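Local coordinates for protein L-glyceraldehyde 3-phosphate reductase (Clostridium beijerinckii, PDB 6HG6) that binds NADPH in a TIM-barrel fold and probably uses it to reduce aldehydes such as furfural, as an aldo-keto reductase, at residues T96-K101 with K114-S119; Y88-L93 with L129-I134; M27-L32 with V292-I297. One frame throughout, in Å; residues are numbered along the deposited sequence. Where two conformers were deposited one is given.

Interaction 1. Residues T96-K101 with K114-S119; sequences TKAGYK and KYILAS
Tyr115 brings its ring from the helix to the end of strand 93-98, and its hydroxyl is held by two backbone groups just beyond. Tyr115 OH accepts a hydrogen bond from Gly99 N at 3.2 Å and donates a very short one, 2.5 Å, to Tyr100 O. With CG set anti to the backbone N (chi1 166°), the ring reaches out from the helix and OH arrives where the chain turns off the strand. The methyl CB of Ala98 lies over one face of this ring, 4.1 Å from Tyr115 CZ, and the same CB meets Ser119 OG at 3.8 Å; Ile116 adds a looser apolar touch. Asn64 gives further hydrogen bonds to Tyr115 OH and Ser119 OG. Around Ala98 and Tyr115 the packing is thus close, whereas Lys97 O and Ser119 OG are bridged by a water, at 3.0 Å and 2.7 Å respectively. Past the partly exposed Tyr100 the chain comes out to solvent, where Lys101 forms a salt bridge with Glu104. Lys97 turns the other way, into the NADPH pocket, and forms a salt bridge with Asp61. Strand and helix, running roughly antiparallel (151° between the axes of the short segments), are the first two elements of a beta-alpha-beta unit of the TIM barrel.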
loop_
_atom_site.group_PDB
_atom_site.type_symbol
_atom_site.label_atom_id
_atom_site.label_comp_id
_atom_site.label_asym_id
_atom_site.label_seq_id
_atom_site.Cartn_x
_atom_site.Cartn_y
_atom_site.Cartn_z
ATOM N N THR A 96 -4.080 -5.905 7.105
ATOM C CA THR A 96 -5.267 -5.080 7.402
ATOM C C THR A 96 -4.825 -4.006 8.404
ATOM O O THR A 96 -3.629 -3.960 8.782
ATOM C CB THR A 96 -6.487 -5.891 7.840
ATOM O OG1 THR A 96 -7.578 -4.965 7.715
ATOM C CG2 THR A 96 -6.343 -6.438 9.242
ATOM N N LYS A 97 -5.744 -3.137 8.766
ATOM C CA LYS A 97 -5.453 -1.939 9.553
ATOM C C LYS A 97 -6.681 -1.580 10.378
ATOM O O LYS A 97 -7.795 -1.961 10.021
ATOM C CB LYS A 97 -5.121 -0.746 8.634
ATOM C CG LYS A 97 -4.338 -1.088 7.377
ATOM C CD LYS A 97 -3.857 0.172 6.645
ATOM C CE LYS A 97 -3.112 -0.107 5.364
ATOM N NZ LYS A 97 -4.066 -0.517 4.309
ATOM N N ALA A 98 -6.417 -0.826 11.429
ATOM C CA ALA A 98 -7.430 -0.176 12.271
ATOM C C ALA A 98 -6.869 1.187 12.667
ATOM O O ALA A 98 -5.636 1.298 12.972
ATOM C CB ALA A 98 -7.708 -1.037 13.476
ATOM N N GLY A 99 -7.706 2.209 12.640
ATOM C CA GLY A 99 -7.288 3.553 13.079
ATOM C C GLY A 99 -8.116 4.679 12.506
ATOM O O GLY A 99 -8.117 5.785 13.102
ATOM N N TYR A 100 -8.818 4.428 11.398
ATOM C CA TYR A 100 -9.831 5.331 10.827
ATOM C C TYR A 100 -11.208 4.840 11.270
ATOM O O TYR A 100 -11.310 3.843 12.010
ATOM C CB TYR A 100 -9.724 5.462 9.295
ATOM C CG TYR A 100 -8.658 6.435 8.832
ATOM C CD1 TYR A 100 -8.847 7.800 8.929
ATOM C CD2 TYR A 100 -7.452 5.990 8.314
ATOM C CE1 TYR A 100 -7.906 8.711 8.457
ATOM C CE2 TYR A 100 -6.479 6.880 7.868
ATOM C CZ TYR A 100 -6.699 8.237 7.974
ATOM O OH TYR A 100 -5.747 9.112 7.541
ATOM N N LYS A 101 -12.249 5.529 10.827
ATOM C CA LYS A 101 -13.607 5.247 11.333
ATOM C C LYS A 101 -14.092 3.944 10.708
ATOM O O LYS A 101 -14.068 3.812 9.459
ATOM C CB LYS A 101 -14.591 6.362 11.062
ATOM C CG LYS A 101 -15.947 6.094 11.703
ATOM C CD LYS A 101 -16.851 7.239 11.541
ATOM C CE LYS A 101 -18.175 6.985 12.197
ATOM N NZ LYS A 101 -18.949 8.229 12.215
ATOM N N LYS A 114 -8.954 -1.024 22.802
ATOM C CA LYS A 114 -10.305 -1.599 22.577
ATOM C C LYS A 114 -10.619 -1.650 21.080
ATOM O O LYS A 114 -10.926 -2.717 20.563
ATOM C CB LYS A 114 -11.334 -0.792 23.355
ATOM C CG LYS A 114 -12.764 -0.950 22.883
ATOM C CD LYS A 114 -13.342 -2.308 23.125
ATOM C CE LYS A 114 -14.865 -2.272 22.966
ATOM N NZ LYS A 114 -15.509 -3.538 23.374
ATOM N N TYR A 115 -10.501 -0.526 20.373
ATOM C CA TYR A 115 -10.848 -0.485 18.939
ATOM C C TYR A 115 -9.898 -1.376 18.151
ATOM O O TYR A 115 -10.329 -2.147 17.291
ATOM C CB TYR A 115 -10.855 0.965 18.470
ATOM C CG TYR A 115 -10.870 1.105 16.977
ATOM C CD1 TYR A 115 -11.764 0.411 16.188
ATOM C CD2 TYR A 115 -9.981 1.967 16.357
ATOM C CE1 TYR A 115 -11.762 0.567 14.808
ATOM C CE2 TYR A 115 -9.984 2.145 14.989
ATOM C CZ TYR A 115 -10.878 1.435 14.211
ATOM O OH TYR A 115 -10.825 1.571 12.844
ATOM N N ILE A 116 -8.599 -1.206 18.376
ATOM C CA ILE A 116 -7.586 -1.887 17.541
ATOM C C ILE A 116 -7.805 -3.390 17.660
ATOM O O ILE A 116 -7.875 -4.071 16.645
ATOM C CB ILE A 116 -6.170 -1.405 17.893
ATOM C CG1 ILE A 116 -5.966 0.048 17.472
ATOM C CG2 ILE A 116 -5.156 -2.367 17.328
ATOM C CD1 ILE A 116 -4.644 0.635 17.959
ATOM N N LEU A 117 -7.910 -3.929 18.876
ATOM C CA LEU A 117 -8.027 -5.383 19.026
ATOM C C LEU A 117 -9.409 -5.869 18.609
ATOM O O LEU A 117 -9.466 -6.943 18.026
ATOM C CB LEU A 117 -7.630 -5.784 20.444
ATOM C CG LEU A 117 -6.172 -5.477 20.815
ATOM C CD1 LEU A 117 -5.923 -5.937 22.239
ATOM C CD2 LEU A 117 -5.261 -6.190 19.868
ATOM N N ALA A 118 -10.484 -5.195 18.968
ATOM C CA ALA A 118 -11.839 -5.596 18.513
ATOM C C ALA A 118 -11.883 -5.593 16.985
ATOM O O ALA A 118 -12.435 -6.519 16.389
ATOM C CB ALA A 118 -12.906 -4.704 19.110
ATOM N N SER A 119 -11.293 -4.596 16.353
ATOM C CA SER A 119 -11.279 -4.497 14.879
ATOM C C SER A 119 -10.505 -5.654 14.269
ATOM O O SER A 119 -10.971 -6.261 13.317
ATOM C CB SER A 119 -10.670 -3.212 14.421
ATOM O OG SER A 119 -10.805 -3.178 13.007
HETATM O O HOH W 1 -8.892 -4.329 11.541
#

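Interaction 2. Residues Y88-L93 with L129-I134; sequences YRDELL and LEYVDI. With EDO (1,2-ethanediol), chain G.
Both terminal nitrogens of Arg89 converge on a single carboxylate oxygen, Asp133 OD2, instead of pairing with one oxygen each. Arg89 NH1 lies 2.9 Å from Asp133 OD2, which it meets on the oxygen's syn lone pair, while Arg89 NH2, 3.0 Å from the same atom, comes from above the carboxylate plane. Guanidinium and carboxylate stand almost perpendicular (88°), yet OD2 stays close to the guanidinium plane. A sharp bend at chi2 (-94°) turns the arginine chain toward these acceptors. Arg89 NH2 also donates to Tyr131 O at 3.0 Å, which fixes the rotation of the group, and Tyr131 CE1 rests over one guanidinium face, 3.7 Å from Arg89 NH2. Asp133 OD2 takes a further bond from Ile94 N. The salt bridge thus links the turn after helix 72-85 to the starts of neighbouring TIM-barrel strands 93-98 and 132-137. Leu93 CD2 packs across the Asp133 side chain at about a right angle, 3.7 Å from Asp133 CG. Toward the surface waters take over: one joins Arg89 NE to Glu130 N, another Asp90 OD1 to Tyr131 OH. An ethanediol, probably from the crystallisation liquor, lies against Arg89 CG and Leu129 CD2.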
loop_
_atom_site.group_PDB
_atom_site.type_symbol
_atom_site.label_atom_id
_atom_site.label_comp_id
_atom_site.label_asym_id
_atom_site.label_seq_id
_atom_site.Cartn_x
_atom_site.Cartn_y
_atom_site.Cartn_z
ATOM N N TYR A 88 -3.006 -20.813 -1.934
ATOM C CA TYR A 88 -1.752 -20.043 -2.068
ATOM C C TYR A 88 -1.521 -19.146 -0.874
ATOM O O TYR A 88 -0.703 -18.216 -0.981
ATOM C CB TYR A 88 -1.831 -19.206 -3.348
ATOM C CG TYR A 88 -2.029 -20.049 -4.573
ATOM C CD1 TYR A 88 -0.991 -20.785 -5.118
ATOM C CD2 TYR A 88 -3.262 -20.110 -5.215
ATOM C CE1 TYR A 88 -1.169 -21.558 -6.258
ATOM C CE2 TYR A 88 -3.456 -20.883 -6.353
ATOM C CZ TYR A 88 -2.416 -21.614 -6.880
ATOM O OH TYR A 88 -2.609 -22.366 -8.018
ATOM N N ARG A 89 -2.222 -19.361 0.230
ATOM C CA ARG A 89 -2.157 -18.368 1.333
ATOM C C ARG A 89 -0.720 -18.181 1.833
ATOM O O ARG A 89 -0.366 -17.029 2.211
ATOM C CB ARG A 89 -3.122 -18.713 2.467
ATOM C CG ARG A 89 -3.304 -17.593 3.472
ATOM C CD ARG A 89 -2.359 -17.754 4.620
ATOM N NE ARG A 89 -2.485 -16.596 5.516
ATOM C CZ ARG A 89 -1.881 -15.417 5.354
ATOM N NH1 ARG A 89 -1.125 -15.178 4.296
ATOM N NH2 ARG A 89 -2.050 -14.454 6.241
ATOM N N ASP A 90 0.096 -19.235 1.823
ATOM C CA ASP A 90 1.469 -19.094 2.369
ATOM C C ASP A 90 2.393 -18.387 1.358
ATOM O O ASP A 90 3.538 -18.152 1.671
ATOM C CB ASP A 90 1.967 -20.444 2.850
ATOM C CG ASP A 90 1.252 -20.920 4.097
ATOM O OD1 ASP A 90 0.541 -20.134 4.726
ATOM O OD2 ASP A 90 1.417 -22.124 4.412
ATOM N N GLU A 91 1.914 -18.141 0.151
ATOM C CA GLU A 91 2.628 -17.347 -0.855
ATOM C C GLU A 91 2.125 -15.911 -0.833
ATOM O O GLU A 91 2.622 -15.136 -1.681
ATOM C CB GLU A 91 2.422 -17.982 -2.217
ATOM C CG GLU A 91 3.266 -19.210 -2.421
ATOM C CD GLU A 91 2.932 -19.937 -3.704
ATOM O OE1 GLU A 91 3.195 -19.385 -4.776
ATOM O OE2 GLU A 91 2.357 -21.041 -3.595
ATOM N N LEU A 92 1.169 -15.562 0.024
ATOM C CA LEU A 92 0.593 -14.198 -0.009
ATOM C C LEU A 92 0.949 -13.441 1.250
ATOM O O LEU A 92 1.031 -14.038 2.300
ATOM C CB LEU A 92 -0.926 -14.265 -0.143
ATOM C CG LEU A 92 -1.443 -14.937 -1.399
ATOM C CD1 LEU A 92 -2.955 -15.009 -1.376
ATOM C CD2 LEU A 92 -0.952 -14.236 -2.647
ATOM N N LEU A 93 1.119 -12.143 1.131
ATOM C CA LEU A 93 1.157 -11.257 2.301
ATOM C C LEU A 93 -0.147 -10.482 2.291
ATOM O O LEU A 93 -0.467 -9.771 1.286
ATOM C CB LEU A 93 2.295 -10.246 2.305
ATOM C CG LEU A 93 3.684 -10.799 2.360
ATOM C CD1 LEU A 93 4.674 -9.636 2.418
ATOM C CD2 LEU A 93 3.852 -11.778 3.502
ATOM N N LEU A 129 -9.324 -15.697 8.099
ATOM C CA LEU A 129 -7.880 -15.954 8.313
ATOM C C LEU A 129 -7.610 -16.219 9.793
ATOM O O LEU A 129 -8.354 -15.702 10.679
ATOM C CB LEU A 129 -7.038 -14.738 7.898
ATOM C CG LEU A 129 -6.974 -14.412 6.404
ATOM C CD1 LEU A 129 -6.284 -13.082 6.167
ATOM C CD2 LEU A 129 -6.340 -15.545 5.639
ATOM N N GLU A 130 -6.548 -16.966 10.035
ATOM C CA GLU A 130 -6.000 -17.201 11.390
ATOM C C GLU A 130 -5.158 -15.986 11.791
ATOM O O GLU A 130 -5.128 -15.630 12.969
ATOM C CB GLU A 130 -5.179 -18.488 11.389
ATOM C CG GLU A 130 -4.973 -19.059 12.769
ATOM C CD GLU A 130 -6.216 -19.568 13.478
ATOM O OE1 GLU A 130 -7.181 -19.984 12.764
ATOM O OE2 GLU A 130 -6.229 -19.514 14.754
ATOM N N TYR A 131 -4.500 -15.357 10.822
ATOM C CA TYR A 131 -3.661 -14.184 11.060
ATOM C C TYR A 131 -3.506 -13.419 9.778
ATOM O O TYR A 131 -3.647 -13.986 8.722
ATOM C CB TYR A 131 -2.285 -14.559 11.604
ATOM C CG TYR A 131 -1.508 -15.507 10.746
ATOM C CD1 TYR A 131 -0.716 -15.077 9.707
ATOM C CD2 TYR A 131 -1.542 -16.872 11.002
ATOM C CE1 TYR A 131 -0.009 -15.963 8.928
ATOM C CE2 TYR A 131 -0.837 -17.768 10.213
ATOM C CZ TYR A 131 -0.078 -17.314 9.156
ATOM O OH TYR A 131 0.650 -18.193 8.397
ATOM N N VAL A 132 -3.219 -12.151 9.929
ATOM C CA VAL A 132 -2.753 -11.325 8.802
ATOM C C VAL A 132 -1.212 -11.290 8.856
ATOM O O VAL A 132 -0.592 -11.477 9.935
ATOM C CB VAL A 132 -3.331 -9.908 8.816
ATOM C CG1 VAL A 132 -4.819 -9.940 8.517
ATOM C CG2 VAL A 132 -3.002 -9.144 10.100
ATOM N N ASP A 133 -0.590 -11.047 7.731
ATOM C CA ASP A 133 0.895 -10.968 7.698
ATOM C C ASP A 133 1.336 -9.669 8.339
ATOM O O ASP A 133 2.352 -9.702 9.047
ATOM C CB ASP A 133 1.398 -11.124 6.269
ATOM C CG ASP A 133 0.981 -12.491 5.751
ATOM O OD1 ASP A 133 1.665 -13.478 6.060
ATOM O OD2 ASP A 133 -0.083 -12.557 5.092
ATOM N N ILE A 134 0.629 -8.572 8.033
ATOM C CA ILE A 134 0.959 -7.228 8.546
ATOM C C ILE A 134 -0.308 -6.653 9.124
ATOM O O ILE A 134 -1.317 -6.545 8.407
ATOM C CB ILE A 134 1.589 -6.312 7.474
ATOM C CG1 ILE A 134 2.771 -6.988 6.771
ATOM C CG2 ILE A 134 1.973 -5.010 8.151
ATOM C CD1 ILE A 134 3.191 -6.270 5.482
HETATM C C1 EDO G . -6.272 -19.706 6.487
HETATM O O1 EDO G . -5.682 -18.972 7.554
HETATM C C2 EDO G . -5.974 -19.151 5.148
HETATM O O2 EDO G . -7.045 -19.271 4.216
HETATM O O HOH W 2 -4.110 -17.583 8.013
HETATM O O HOH W 3 1.197 -17.743 5.760
#

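Interaction 3. Residues M27-L32 with V292-I297; sequences MISFGL and VTSVLI. With NDP (NADPH dihydro-nicotinamide-adenine-dinucleotide phosphate), chain B.
Ser29 stands at the middle of the pairing between strands 28-31 and 294-297, which run parallel and in register: its N donates to Val295 O and its O accepts from Ile297 N, both at 2.9 Å. Val295 N to Met27 O and Gly31 N to Ile297 O continue the pattern on either side. Side chains then divide between two faces. On one, Ser29 OG donates to Ser294 OG (2.8 Å), which in turn bonds to Pro26 O, so a buried pair of hydroxyls is strung in sequence; Leu296 CD1 packs 3.6 Å from Ser29 CB. On the other, Ile297 CD1 meets Ile28 CG2 at 3.8 Å, and its CG1 approaches the Phe30 ring at CD1. Ile297 CG1 lies between the backbone N and carbonyl carbon (chi1 69°), a rotation that lays it beside the neighbouring strand. At the C-terminal ends of both strands lies the cofactor: O3D of the nicotinamide ribose of NADPH comes within 3.0 Å of Gly31 C, and O4D of the same ribose lies 3.4 Å from Leu296 CG. Here the first and last strands join to close the eight-stranded barrel. Strand 59-61 flanks 28-31 and strand 218-222 flanks 294-297, with Ser29 and Leu296 touching Ile220, while helix 278-286 covers Val295 and Ile297 through Leu283.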
loop_
_atom_site.group_PDB
_atom_site.type_symbol
_atom_site.label_atom_id
_atom_site.label_comp_id
_atom_site.label_asym_id
_atom_site.label_seq_id
_atom_site.Cartn_x
_atom_site.Cartn_y
_atom_site.Cartn_z
ATOM N N MET A 27 7.695 -5.307 -5.786
ATOM C CA MET A 27 7.894 -3.858 -5.996
ATOM C C MET A 27 6.560 -3.203 -6.341
ATOM O O MET A 27 6.428 -2.019 -6.054
ATOM C CB MET A 27 8.936 -3.584 -7.071
ATOM C CG MET A 27 10.311 -3.869 -6.564
ATOM S SD MET A 27 11.553 -3.372 -7.812
ATOM C CE MET A 27 11.451 -1.594 -7.747
ATOM N N ILE A 28 5.616 -3.969 -6.872
ATOM C CA ILE A 28 4.195 -3.555 -7.057
ATOM C C ILE A 28 3.336 -4.408 -6.126
ATOM O O ILE A 28 3.370 -5.609 -6.272
ATOM C CB ILE A 28 3.687 -3.697 -8.520
ATOM C CG1 ILE A 28 4.570 -2.985 -9.540
ATOM C CG2 ILE A 28 2.263 -3.191 -8.604
ATOM C CD1 ILE A 28 4.753 -1.544 -9.207
ATOM N N SER A 29 2.595 -3.761 -5.230
ATOM C CA SER A 29 1.594 -4.370 -4.334
ATOM C C SER A 29 0.212 -3.960 -4.823
ATOM O O SER A 29 0.093 -2.849 -5.441
ATOM C CB SER A 29 1.809 -3.979 -2.898
ATOM O OG SER A 29 3.071 -4.440 -2.415
ATOM N N PHE A 30 -0.797 -4.760 -4.471
ATOM C CA PHE A 30 -2.168 -4.536 -4.945
ATOM C C PHE A 30 -3.051 -4.169 -3.758
ATOM O O PHE A 30 -3.110 -4.920 -2.780
ATOM C CB PHE A 30 -2.654 -5.760 -5.710
ATOM C CG PHE A 30 -3.949 -5.471 -6.391
ATOM C CD1 PHE A 30 -3.969 -4.627 -7.498
ATOM C CD2 PHE A 30 -5.132 -5.939 -5.868
ATOM C CE1 PHE A 30 -5.174 -4.263 -8.079
ATOM C CE2 PHE A 30 -6.337 -5.590 -6.473
ATOM C CZ PHE A 30 -6.344 -4.789 -7.582
ATOM N N GLY A 31 -3.748 -3.049 -3.873
ATOM C CA GLY A 31 -4.623 -2.559 -2.797
ATOM C C GLY A 31 -6.084 -2.713 -3.132
ATOM O O GLY A 31 -6.449 -2.562 -4.324
ATOM N N LEU A 32 -6.921 -2.945 -2.114
ATOM C CA LEU A 32 -8.365 -3.175 -2.327
ATOM C C LEU A 32 -9.190 -1.979 -1.837
ATOM O O LEU A 32 -10.411 -2.132 -1.615
ATOM C CB LEU A 32 -8.751 -4.504 -1.662
ATOM C CG LEU A 32 -8.417 -5.761 -2.447
ATOM C CD1 LEU A 32 -6.933 -6.053 -2.407
ATOM C CD2 LEU A 32 -9.175 -6.944 -1.838
ATOM N N VAL A 292 12.209 3.188 -0.556
ATOM C CA VAL A 292 10.780 2.894 -0.854
ATOM C C VAL A 292 10.738 1.435 -1.297
ATOM O O VAL A 292 11.356 1.086 -2.301
ATOM C CB VAL A 292 10.169 3.849 -1.888
ATOM C CG1 VAL A 292 8.753 3.412 -2.228
ATOM C CG2 VAL A 292 10.184 5.264 -1.330
ATOM N N THR A 293 10.099 0.607 -0.514
ATOM C CA THR A 293 10.114 -0.860 -0.744
ATOM C C THR A 293 9.192 -1.249 -1.905
ATOM O O THR A 293 9.590 -2.005 -2.792
ATOM C CB THR A 293 9.656 -1.585 0.513
ATOM O OG1 THR A 293 10.338 -1.049 1.649
ATOM C CG2 THR A 293 9.856 -3.083 0.375
ATOM N N SER A 294 8.012 -0.671 -1.935
ATOM C CA SER A 294 6.930 -1.090 -2.847
ATOM C C SER A 294 6.004 0.077 -3.127
ATOM O O SER A 294 5.924 1.029 -2.331
ATOM C CB SER A 294 6.124 -2.204 -2.188
ATOM O OG SER A 294 5.184 -2.791 -3.064
ATOM N N VAL A 295 5.365 0.006 -4.268
ATOM C CA VAL A 295 4.292 0.991 -4.580
ATOM C C VAL A 295 2.974 0.211 -4.622
ATOM O O VAL A 295 2.885 -0.857 -5.291
ATOM C CB VAL A 295 4.567 1.757 -5.873
ATOM C CG1 VAL A 295 4.680 0.826 -7.061
ATOM C CG2 VAL A 295 3.496 2.815 -6.099
ATOM N N LEU A 296 1.986 0.782 -3.963
ATOM C CA LEU A 296 0.668 0.162 -3.825
ATOM C C LEU A 296 -0.255 0.739 -4.880
ATOM O O LEU A 296 -0.441 1.986 -4.923
ATOM C CB LEU A 296 0.351 0.463 -2.357
ATOM C CG LEU A 296 -0.762 -0.266 -1.683
ATOM C CD1 LEU A 296 -0.859 -1.736 -2.027
ATOM C CD2 LEU A 296 -0.645 -0.006 -0.208
ATOM N N ILE A 297 -0.694 -0.096 -5.831
ATOM C CA ILE A 297 -1.620 0.293 -6.929
ATOM C C ILE A 297 -3.039 -0.215 -6.658
ATOM O O ILE A 297 -3.229 -1.165 -5.896
ATOM C CB ILE A 297 -1.183 -0.236 -8.312
ATOM C CG1 ILE A 297 -1.318 -1.766 -8.411
ATOM C CG2 ILE A 297 0.220 0.245 -8.616
ATOM C CD1 ILE A 297 -1.201 -2.361 -9.797
HETATM P PA NDP B . -3.313 4.566 -7.461
HETATM O O1A NDP B . -2.804 5.940 -7.179
HETATM O O2A NDP B . -2.489 3.465 -8.047
HETATM O O5B NDP B . -4.706 4.661 -8.261
HETATM C C5B NDP B . -5.381 3.439 -8.663
HETATM C C4B NDP B . -6.410 3.759 -9.715
HETATM O O4B NDP B . -5.740 4.436 -10.810
HETATM C C3B NDP B . -7.133 2.569 -10.361
HETATM O O3B NDP B . -8.304 2.163 -9.657
HETATM C C2B NDP B . -7.476 3.142 -11.730
HETATM O O2B NDP B . -8.617 3.978 -11.561
HETATM C C1B NDP B . -6.247 3.988 -12.043
HETATM N N9A NDP B . -5.159 3.298 -12.725
HETATM C C8A NDP B . -4.371 2.287 -12.233
HETATM N N7A NDP B . -3.432 1.905 -13.063
HETATM C C5A NDP B . -3.609 2.715 -14.175
HETATM C C6A NDP B . -2.924 2.803 -15.403
HETATM N N6A NDP B . -1.885 2.036 -15.723
HETATM N N1A NDP B . -3.351 3.733 -16.297
HETATM C C2A NDP B . -4.397 4.503 -15.966
HETATM N N3A NDP B . -5.110 4.514 -14.841
HETATM C C4A NDP B . -4.662 3.588 -13.974
HETATM O O3 NDP B . -3.788 3.933 -6.051
HETATM P PN NDP B . -5.007 4.180 -5.043
HETATM O O1N NDP B . -6.164 3.385 -5.550
HETATM O O2N NDP B . -5.179 5.632 -4.734
HETATM O O5D NDP B . -4.421 3.463 -3.723
HETATM C C5D NDP B . -3.803 2.159 -3.883
HETATM C C4D NDP B . -3.889 1.408 -2.576
HETATM O O4D NDP B . -3.179 2.140 -1.560
HETATM C C3D NDP B . -5.281 1.242 -1.971
HETATM O O3D NDP B . -5.994 0.207 -2.632
HETATM C C2D NDP B . -4.904 0.922 -0.520
HETATM O O2D NDP B . -4.521 -0.423 -0.403
HETATM C C1D NDP B . -3.715 1.847 -0.279
HETATM N N1N NDP B . -4.110 3.115 0.385
HETATM C C2N NDP B . -3.730 3.351 1.683
HETATM C C3N NDP B . -4.276 4.351 2.440
HETATM C C7N NDP B . -3.807 4.535 3.860
HETATM O O7N NDP B . -3.020 3.724 4.381
HETATM N N7N NDP B . -4.297 5.582 4.523
HETATM C C4N NDP B . -5.323 5.215 1.792
HETATM C C5N NDP B . -5.504 5.005 0.340
HETATM C C6N NDP B . -4.859 4.054 -0.300
HETATM P P2B NDP B . -9.639 4.096 -12.807
HETATM O O1X NDP B . -9.644 2.865 -13.692
HETATM O O2X NDP B . -10.992 4.326 -12.152
HETATM O O3X NDP B . -9.118 5.329 -13.530
#

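All three contacts involve the same closed parallel sheet, and along the chain they are nested: interaction 1 lies within the loop closed by interaction 2, and both lie within the loop closed by interaction 3. Interactions 1 and 2, with centres about 19 Å apart, share neighbouring strands 93-98 and 132-137 and touch directly, Thr96 N lying 3.1 Å from Ile134 O in a probable hydrogen bond. Helix 113-127 bridges these strands. Interaction 3 touches neither; its centre is about 22 Å from interaction 1 and 16 Å from interaction 2. It seals the barrel between strands 28-31 and 294-297. Interactions 1 and 3 both contribute residues to the NADPH pocket, whereas interaction 2 lies away from it.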